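Sensory transduction histidine kinase, putative (Borrelia burgdorferi, PDB 5BWJ) probably senses small molecules through the periplasmic Venus flytrap domain in this chain and passes the signal on as an ATP-dependent hybrid histidine kinase. Local coordinates at residues B[41-46]-B[207-212]; B[142-147]-B[163-168]; B[189-194]-B[198-203]. One frame throughout, in Å; residues are numbered along the deposited sequence.

Interaction 1 of 3, residues B[41-46]-B[207-212]; sequences KDNNAD and FSYLMK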
loop_
_atom_site.group_PDB
_atom_site.type_symbol
_atom_site.label_atom_id
_atom_site.label_comp_id
_atom_site.label_asym_id
_atom_site.label_seq_id
_atom_site.Cartn_x
_atom_site.Cartn_y
_atom_site.Cartn_z
ATOM N N LYS B 41 -25.075 -1.533 3.207
ATOM C CA LYS B 41 -25.960 -2.038 4.249
ATOM C C LYS B 41 -26.314 -0.954 5.264
ATOM O O LYS B 41 -27.477 -0.803 5.635
ATOM C CB LYS B 41 -25.314 -3.229 4.961
ATOM N N ASP B 42 -25.314 -0.202 5.709
ATOM C CA ASP B 42 -25.530 0.833 6.716
ATOM C C ASP B 42 -26.309 2.023 6.166
ATOM O O ASP B 42 -27.024 2.696 6.908
ATOM C CB ASP B 42 -24.193 1.317 7.285
ATOM C CG ASP B 42 -23.563 0.316 8.236
ATOM O OD1 ASP B 42 -24.214 -0.699 8.563
ATOM O OD2 ASP B 42 -22.416 0.553 8.671
ATOM N N ASN B 43 -26.166 2.282 4.870
ATOM C CA ASN B 43 -26.867 3.390 4.226
ATOM C C ASN B 43 -28.188 2.957 3.595
ATOM O O ASN B 43 -28.820 3.734 2.878
ATOM C CB ASN B 43 -25.974 4.032 3.165
ATOM C CG ASN B 43 -24.817 4.803 3.769
ATOM O OD1 ASN B 43 -24.932 5.998 4.047
ATOM N ND2 ASN B 43 -23.695 4.123 3.978
ATOM N N ASN B 44 -28.597 1.720 3.873
ATOM C CA ASN B 44 -29.846 1.173 3.347
ATOM C C ASN B 44 -29.985 1.437 1.850
ATOM O O ASN B 44 -30.926 2.095 1.407
ATOM C CB ASN B 44 -31.045 1.759 4.097
ATOM C CG ASN B 44 -32.354 1.073 3.737
ATOM O OD1 ASN B 44 -32.376 -0.113 3.410
ATOM N ND2 ASN B 44 -33.450 1.822 3.791
ATOM N N ALA B 45 -29.029 0.932 1.078
ATOM C CA ALA B 45 -28.995 1.189 -0.354
ATOM C C ALA B 45 -28.445 -0.000 -1.126
ATOM O O ALA B 45 -27.835 -0.903 -0.551
ATOM C CB ALA B 45 -28.165 2.430 -0.642
ATOM N N ASP B 46 -28.685 0.006 -2.432
ATOM C CA ASP B 46 -28.069 -0.947 -3.341
ATOM C C ASP B 46 -26.960 -0.235 -4.097
ATOM O O ASP B 46 -26.960 0.991 -4.189
ATOM C CB ASP B 46 -29.103 -1.526 -4.305
ATOM C CG ASP B 46 -30.174 -2.325 -3.593
ATOM O OD1 ASP B 46 -29.816 -3.166 -2.741
ATOM O OD2 ASP B 46 -31.371 -2.107 -3.878
ATOM N N PHE B 207 -13.430 4.324 4.150
ATOM C CA PHE B 207 -12.277 3.870 4.919
ATOM C C PHE B 207 -12.669 3.406 6.319
ATOM O O PHE B 207 -12.031 2.520 6.886
ATOM C CB PHE B 207 -11.232 4.983 5.016
ATOM C CG PHE B 207 -10.043 4.623 5.861
ATOM C CD1 PHE B 207 -9.008 3.867 5.337
ATOM C CD2 PHE B 207 -9.960 5.041 7.179
ATOM C CE1 PHE B 207 -7.913 3.533 6.111
ATOM C CE2 PHE B 207 -8.866 4.711 7.959
ATOM C CZ PHE B 207 -7.842 3.956 7.425
ATOM N N SER B 208 -13.719 4.002 6.874
ATOM C CA SER B 208 -14.160 3.659 8.222
ATOM C C SER B 208 -14.632 2.209 8.301
ATOM O O SER B 208 -14.580 1.591 9.365
ATOM C CB SER B 208 -15.282 4.597 8.673
ATOM O OG SER B 208 -16.450 4.406 7.895
ATOM N N TYR B 209 -15.085 1.667 7.174
ATOM C CA TYR B 209 -15.572 0.293 7.128
ATOM C C TYR B 209 -14.422 -0.710 7.106
ATOM O O TYR B 209 -14.641 -1.922 7.104
ATOM C CB TYR B 209 -16.485 0.100 5.916
ATOM C CG TYR B 209 -17.767 0.884 6.044
ATOM C CD1 TYR B 209 -18.917 0.291 6.544
ATOM C CD2 TYR B 209 -17.820 2.227 5.697
ATOM C CE1 TYR B 209 -20.089 1.007 6.676
ATOM C CE2 TYR B 209 -18.988 2.954 5.829
ATOM C CZ TYR B 209 -20.119 2.339 6.319
ATOM O OH TYR B 209 -21.284 3.057 6.452
ATOM N N LEU B 210 -13.198 -0.193 7.083
ATOM C CA LEU B 210 -12.014 -0.994 7.355
ATOM C C LEU B 210 -11.708 -0.890 8.841
ATOM O O LEU B 210 -11.150 0.109 9.300
ATOM C CB LEU B 210 -10.823 -0.521 6.517
ATOM C CG LEU B 210 -10.408 -1.374 5.315
ATOM C CD1 LEU B 210 -11.597 -1.838 4.493
ATOM C CD2 LEU B 210 -9.440 -0.586 4.443
ATOM N N MET B 211 -12.100 -1.917 9.590
ATOM C CA MET B 211 -11.926 -1.931 11.037
ATOM C C MET B 211 -10.469 -1.681 11.410
ATOM O O MET B 211 -9.560 -2.286 10.841
ATOM C CB MET B 211 -12.398 -3.264 11.618
ATOM N N LYS B 212 -10.256 -0.778 12.363
ATOM C CA LYS B 212 -8.912 -0.391 12.769
ATOM C C LYS B 212 -8.396 -1.294 13.884
ATOM O O LYS B 212 -9.163 -2.020 14.516
ATOM C CB LYS B 212 -8.891 1.068 13.223
#

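Interaction 2 of 3, residues B[142-147]-B[163-168]; sequences ELVLAL and HYIANN. With NO3 (nitrate ion), chain F.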
loop_
_atom_site.group_PDB
_atom_site.type_symbol
_atom_site.label_atom_id
_atom_site.label_comp_id
_atom_site.label_asym_id
_atom_site.label_seq_id
_atom_site.Cartn_x
_atom_site.Cartn_y
_atom_site.Cartn_z
ATOM N N GLU B 142 -1.559 1.562 -19.941
ATOM C CA GLU B 142 -0.904 2.240 -21.053
ATOM C C GLU B 142 0.444 2.798 -20.616
ATOM O O GLU B 142 1.423 2.739 -21.362
ATOM C CB GLU B 142 -1.789 3.365 -21.590
ATOM C CG GLU B 142 -1.133 4.216 -22.671
ATOM C CD GLU B 142 -2.024 5.350 -23.133
ATOM O OE1 GLU B 142 -3.258 5.239 -22.976
ATOM O OE2 GLU B 142 -1.490 6.356 -23.647
ATOM N N LEU B 143 0.486 3.341 -19.404
ATOM C CA LEU B 143 1.690 3.979 -18.888
ATOM C C LEU B 143 2.837 2.988 -18.759
ATOM O O LEU B 143 3.950 3.250 -19.216
ATOM C CB LEU B 143 1.412 4.629 -17.530
ATOM C CG LEU B 143 2.626 5.247 -16.830
ATOM C CD1 LEU B 143 3.267 6.319 -17.702
ATOM C CD2 LEU B 143 2.230 5.823 -15.480
ATOM N N VAL B 144 2.565 1.851 -18.129
ATOM C CA VAL B 144 3.599 0.854 -17.898
ATOM C C VAL B 144 4.026 0.214 -19.219
ATOM O O VAL B 144 5.185 -0.169 -19.384
ATOM C CB VAL B 144 3.121 -0.229 -16.917
ATOM C CG1 VAL B 144 4.201 -1.267 -16.699
ATOM C CG2 VAL B 144 2.745 0.399 -15.584
ATOM N N LEU B 145 3.094 0.109 -20.160
ATOM C CA LEU B 145 3.408 -0.431 -21.478
ATOM C C LEU B 145 4.390 0.474 -22.216
ATOM O O LEU B 145 5.261 -0.006 -22.940
ATOM C CB LEU B 145 2.134 -0.612 -22.305
ATOM C CG LEU B 145 1.310 -1.857 -21.970
ATOM C CD1 LEU B 145 -0.086 -1.752 -22.562
ATOM C CD2 LEU B 145 2.008 -3.112 -22.472
ATOM N N ALA B 146 4.247 1.782 -22.024
ATOM C CA ALA B 146 5.130 2.747 -22.667
ATOM C C ALA B 146 6.563 2.569 -22.181
ATOM O O ALA B 146 7.512 2.700 -22.955
ATOM C CB ALA B 146 4.652 4.167 -22.402
ATOM N N LEU B 147 6.713 2.271 -20.894
ATOM C CA LEU B 147 8.028 2.024 -20.316
ATOM C C LEU B 147 8.603 0.724 -20.862
ATOM O O LEU B 147 9.759 0.672 -21.278
ATOM C CB LEU B 147 7.948 1.964 -18.787
ATOM C CG LEU B 147 9.268 1.707 -18.054
ATOM C CD1 LEU B 147 10.232 2.867 -18.253
ATOM C CD2 LEU B 147 9.025 1.460 -16.573
ATOM N N HIS B 163 3.758 -0.758 -10.039
ATOM C CA HIS B 163 4.692 -1.840 -9.793
ATOM C C HIS B 163 4.020 -3.198 -9.968
ATOM O O HIS B 163 4.607 -4.120 -10.535
ATOM C CB HIS B 163 5.275 -1.727 -8.388
ATOM C CG HIS B 163 6.360 -2.716 -8.115
ATOM N ND1 HIS B 163 7.688 -2.446 -8.363
ATOM C CD2 HIS B 163 6.315 -3.981 -7.637
ATOM C CE1 HIS B 163 8.416 -3.499 -8.040
ATOM N NE2 HIS B 163 7.606 -4.445 -7.598
ATOM N N TYR B 164 2.792 -3.317 -9.474
ATOM C CA TYR B 164 2.042 -4.559 -9.599
ATOM C C TYR B 164 1.840 -4.941 -11.064
ATOM O O TYR B 164 2.115 -6.072 -11.460
ATOM C CB TYR B 164 0.679 -4.450 -8.913
ATOM C CG TYR B 164 -0.287 -5.519 -9.374
ATOM C CD1 TYR B 164 -0.216 -6.810 -8.867
ATOM C CD2 TYR B 164 -1.257 -5.244 -10.329
ATOM C CE1 TYR B 164 -1.088 -7.798 -9.293
ATOM C CE2 TYR B 164 -2.135 -6.225 -10.761
ATOM C CZ TYR B 164 -2.045 -7.499 -10.239
ATOM O OH TYR B 164 -2.916 -8.479 -10.662
ATOM N N ILE B 165 1.351 -3.991 -11.856
ATOM C CA ILE B 165 1.035 -4.248 -13.258
ATOM C C ILE B 165 2.278 -4.694 -14.018
ATOM O O ILE B 165 2.254 -5.711 -14.707
ATOM C CB ILE B 165 0.431 -3.002 -13.939
ATOM C CG1 ILE B 165 -0.894 -2.632 -13.272
ATOM C CG2 ILE B 165 0.193 -3.259 -15.430
ATOM C CD1 ILE B 165 -1.418 -1.267 -13.660
ATOM N N ALA B 166 3.360 -3.933 -13.885
ATOM C CA ALA B 166 4.618 -4.267 -14.547
ATOM C C ALA B 166 5.110 -5.651 -14.140
ATOM O O ALA B 166 5.551 -6.437 -14.978
ATOM C CB ALA B 166 5.676 -3.227 -14.226
ATOM N N ASN B 167 5.021 -5.944 -12.847
ATOM C CA ASN B 167 5.601 -7.162 -12.296
ATOM C C ASN B 167 4.789 -8.414 -12.619
ATOM O O ASN B 167 5.347 -9.505 -12.731
ATOM C CB ASN B 167 5.748 -7.022 -10.778
ATOM C CG ASN B 167 6.652 -8.080 -10.178
ATOM O OD1 ASN B 167 7.670 -8.449 -10.761
ATOM N ND2 ASN B 167 6.281 -8.574 -9.002
ATOM N N ASN B 168 3.477 -8.253 -12.773
ATOM C CA ASN B 168 2.579 -9.387 -12.975
ATOM C C ASN B 168 2.140 -9.596 -14.427
ATOM O O ASN B 168 1.817 -10.720 -14.818
ATOM C CB ASN B 168 1.339 -9.226 -12.093
ATOM C CG ASN B 168 1.629 -9.504 -10.627
ATOM O OD1 ASN B 168 1.386 -10.606 -10.131
ATOM N ND2 ASN B 168 2.158 -8.506 -9.927
HETATM N N NO3 F . 3.545 -7.429 -7.135
HETATM O O1 NO3 F . 3.596 -8.660 -7.419
HETATM O O2 NO3 F . 2.668 -7.000 -6.330
HETATM O O3 NO3 F . 4.370 -6.625 -7.656
#

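Interaction 3 of 3, residues B[189-194]-B[198-203]; sequences VAISRN and IVKNLN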
loop_
_atom_site.group_PDB
_atom_site.type_symbol
_atom_site.label_atom_id
_atom_site.label_comp_id
_atom_site.label_asym_id
_atom_site.label_seq_id
_atom_site.Cartn_x
_atom_site.Cartn_y
_atom_site.Cartn_z
ATOM N N VAL B 189 -12.305 9.803 -2.211
ATOM C CA VAL B 189 -13.561 9.600 -2.918
ATOM C C VAL B 189 -13.990 10.933 -3.518
ATOM O O VAL B 189 -13.842 11.977 -2.881
ATOM C CB VAL B 189 -14.666 9.066 -1.985
ATOM C CG1 VAL B 189 -15.950 8.809 -2.760
ATOM C CG2 VAL B 189 -14.205 7.795 -1.283
ATOM N N ALA B 190 -14.516 10.897 -4.738
ATOM C CA ALA B 190 -14.910 12.115 -5.439
ATOM C C ALA B 190 -16.312 11.999 -6.026
ATOM O O ALA B 190 -16.701 10.946 -6.532
ATOM C CB ALA B 190 -13.908 12.435 -6.538
ATOM N N ILE B 191 -17.064 13.092 -5.939
ATOM C CA ILE B 191 -18.364 13.199 -6.586
ATOM C C ILE B 191 -18.395 14.452 -7.453
ATOM O O ILE B 191 -17.670 15.416 -7.192
ATOM C CB ILE B 191 -19.521 13.247 -5.564
ATOM C CG1 ILE B 191 -19.299 14.375 -4.549
ATOM C CG2 ILE B 191 -19.651 11.905 -4.854
ATOM C CD1 ILE B 191 -20.507 14.664 -3.681
ATOM N N SER B 192 -19.228 14.427 -8.486
ATOM C CA SER B 192 -19.351 15.550 -9.407
ATOM C C SER B 192 -19.815 16.814 -8.688
ATOM O O SER B 192 -20.481 16.742 -7.655
ATOM C CB SER B 192 -20.326 15.205 -10.534
ATOM O OG SER B 192 -20.518 16.308 -11.402
ATOM N N ARG B 193 -19.453 17.968 -9.237
ATOM C CA ARG B 193 -19.902 19.248 -8.698
ATOM C C ARG B 193 -21.403 19.414 -8.911
ATOM O O ARG B 193 -22.099 19.990 -8.074
ATOM C CB ARG B 193 -19.147 20.407 -9.354
ATOM C CG ARG B 193 -17.677 20.494 -8.973
ATOM C CD ARG B 193 -17.496 20.935 -7.530
ATOM N NE ARG B 193 -16.087 21.099 -7.180
ATOM C CZ ARG B 193 -15.379 22.207 -7.389
ATOM N NH1 ARG B 193 -14.104 22.250 -7.033
ATOM N NH2 ARG B 193 -15.938 23.269 -7.954
ATOM N N ASN B 194 -21.890 18.903 -10.037
ATOM C CA ASN B 194 -23.309 18.960 -10.369
ATOM C C ASN B 194 -24.021 17.671 -9.985
ATOM O O ASN B 194 -24.978 17.261 -10.642
ATOM C CB ASN B 194 -23.497 19.234 -11.862
ATOM N N ILE B 198 -29.152 13.917 -3.473
ATOM C CA ILE B 198 -29.154 12.637 -2.775
ATOM C C ILE B 198 -27.735 12.089 -2.633
ATOM O O ILE B 198 -27.429 11.389 -1.668
ATOM C CB ILE B 198 -30.043 11.598 -3.500
ATOM C CG1 ILE B 198 -30.075 10.280 -2.720
ATOM C CG2 ILE B 198 -29.558 11.371 -4.930
ATOM C CD1 ILE B 198 -31.100 9.284 -3.231
ATOM N N VAL B 199 -26.872 12.418 -3.590
ATOM C CA VAL B 199 -25.484 11.965 -3.562
ATOM C C VAL B 199 -24.655 12.845 -2.633
ATOM O O VAL B 199 -23.828 12.347 -1.869
ATOM C CB VAL B 199 -24.857 11.972 -4.974
ATOM C CG1 VAL B 199 -23.389 11.545 -4.925
ATOM C CG2 VAL B 199 -25.639 11.060 -5.907
ATOM N N LYS B 200 -24.880 14.153 -2.701
ATOM C CA LYS B 200 -24.130 15.106 -1.889
ATOM C C LYS B 200 -24.370 14.894 -0.397
ATOM O O LYS B 200 -23.532 15.256 0.429
ATOM C CB LYS B 200 -24.500 16.540 -2.271
ATOM C CG LYS B 200 -24.035 16.954 -3.656
ATOM C CD LYS B 200 -24.380 18.408 -3.939
ATOM C CE LYS B 200 -23.801 18.874 -5.264
ATOM N NZ LYS B 200 -24.161 20.287 -5.570
ATOM N N ASN B 201 -25.513 14.307 -0.058
ATOM C CA ASN B 201 -25.871 14.078 1.338
ATOM C C ASN B 201 -25.270 12.789 1.887
ATOM O O ASN B 201 -25.250 12.573 3.098
ATOM C CB ASN B 201 -27.394 14.041 1.494
ATOM N N LEU B 202 -24.782 11.933 0.994
ATOM C CA LEU B 202 -24.195 10.664 1.405
ATOM C C LEU B 202 -22.931 10.866 2.227
ATOM O O LEU B 202 -22.127 11.754 1.942
ATOM C CB LEU B 202 -23.867 9.798 0.188
ATOM C CG LEU B 202 -25.031 9.220 -0.616
ATOM C CD1 LEU B 202 -24.490 8.464 -1.817
ATOM C CD2 LEU B 202 -25.895 8.313 0.246
ATOM N N ASN B 203 -22.770 10.035 3.252
ATOM C CA ASN B 203 -21.513 9.940 3.979
ATOM C C ASN B 203 -20.640 8.885 3.309
ATOM O O ASN B 203 -20.874 7.687 3.466
ATOM C CB ASN B 203 -21.758 9.590 5.449
ATOM C CG ASN B 203 -20.476 9.541 6.259
ATOM O OD1 ASN B 203 -19.431 10.022 5.822
ATOM N ND2 ASN B 203 -20.554 8.961 7.453
#

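Interaction 1 of 3, residues B[41-46]-B[207-212]
The hydroxyl oxygen OH of Tyr209 is approached from the end of helix 32-42 by three atoms, none of them placed for a hydrogen bond. Asp42 OD2 lies 3.5 Å from Tyr209 OH, and Asn43 ND2 stands 3.6 Å from the same oxygen. The methylene CB of Asp42 adds a further contact, 3.5 Å from Tyr209 OH. The closest approach is to the ring itself: Asp42 OD2 comes within 3.1 Å of Tyr209 CE1. It meets the ring at its edge, near the plane, where the slightly positive aromatic hydrogens would suit a carboxylate oxygen better than the electron-rich face. The carboxylate is turned 42° from the ring plane. With CG anti to its carbonyl carbon (chi1 -67°), Tyr209 lays its ring out toward the end of helix 32-42, where it also meets Trp39 and touches Ile35 and Lys38. In the Venus flytrap fold this brings the C-terminal end of the domain back to a helix near its start, on the lobe that holds both. Asn43 has other work: its ND2 is hydrogen-bonded to Trp39 O, one turn back, so the amide folds back onto a carbonyl of the helix's last turn. Asn44, with a positive phi of 47°, is the C-prime residue of a Schellman motif that closes the helix, and asparagine tolerates that conformation well. Beyond Tyr209 the chain leaves its 3-10 turn, and Met211 and Lys212 pair in a parallel ladder with a strand of the second subunit, while Leu210 packs on Ile89 of that subunit.

Interaction 2 of 3, residues B[142-147]-B[163-168]
Val144 and Ala166 bring helices 140-148 and 161-169 together, with their CA atoms 6.2 Å apart. The methyl CG1 of Val144 presses on the CB of Ala166 at 3.5 Å, tighter than usual for two carbons. Putting CG1 opposite the backbone N (chi1 179°) aims this branch at the small residue, and alanine's short side chain allows the close approach. The other branch is looser: Val144 CG2 lies 4.4 Å from Ile165 CB. Leu162, Leu170 and Ile155 also touch Val144, so a compact, two-branched apolar residue suits this buried place, one methyl each for Ala166 and Ile165. The far side of helix 161-169 is polar by contrast and faces the second subunit across a nitrate ion, probably from the crystallisation liquor. Asn167 ND2 bonds to two of its oxygens, O3 at 3.0 Å and O1 at 3.1 Å. Asn168 ND2 reaches nitrate O1 at 2.9 Å. It also gives a hydrogen to Tyr164 O, again at 2.9 Å, in a fairly straight bond (161°) that helps to fix the amide's rotation; that carbonyl accepts from Asn168 N as well. The nitrate meets two rings at their edges, with O3 lying 3.3 Å from His163 CD2 and O2 approaching the Tyr164 ring in its plane. Lys160 of the second subunit supplies a further hydrogen bond, and its ammonium would help to balance the anion's charge. Helix 140-148 carries the chain from strand 134-137 over strand 114-117 to strand 154-156, all parallel, as a beta-alpha-beta crossover, and helix 161-169 packs beside it in an alpha/beta lobe of the Venus flytrap fold.

Interaction 3 of 3, residues B[189-194]-B[198-203]
Apolar contact comes first: Ile191, on strand 184-192, directs its side chain at the short helix 197-200. Its CG2 methyl lies 3.8 Å from CG1 of Val199, the two side chains running antiparallel alongside one another. The longer branch takes the crowded position between backbone N and carbonyl carbon (chi1 55°), carrying CD1 to 4.1 Å from Lys200 CA. Branched aliphatic residues suit this buried seam; Ile65 and Leu204 pack on Ile191 as well. Strand 184-192 runs antiparallel to both 65-69 and 79-94 in the mixed sheet of the Venus flytrap domain, and a four-residue turn leads from its end into helix 197-200, which packs back against Ile191. Polar contact lies at the exposed end. Lys200, extended beyond CG, stretches NZ over to Arg193 O, a weak hydrogen bond of 3.3 Å; a long, flexible side chain can span the gap while its ammonium stays near the surface. The bend itself contains an ST turn, in which Ser192 OG accepts from Asn194 N at 3.2 Å. Serine's short hydroxyl arm suits that turn, and the same oxygen is also hydrogen-bonded to Asp62 OD2.

How the interactions relate
Interaction 2 is the buried contact of the three, made by aliphatic side chains between two helices; interaction 1 lies at the surface and sets a tyrosine's ring edge against a carboxylate and its hydroxyl near an amide. Interaction 3 falls between, pairing buried branched residues from strand and helix, with a weak lysine bond at its exposed edge. Interactions 1 and 3 adjoin in the sequence, lie on the same side of the chain's centre and reach the same sheet, their centres about 16 Å apart. Interaction 2 is on the opposite side, its centre about 32 Å from each. Both 1 and 2 touch the second subunit, 1 through parallel strand pairing and 2 through rings and a shared anion.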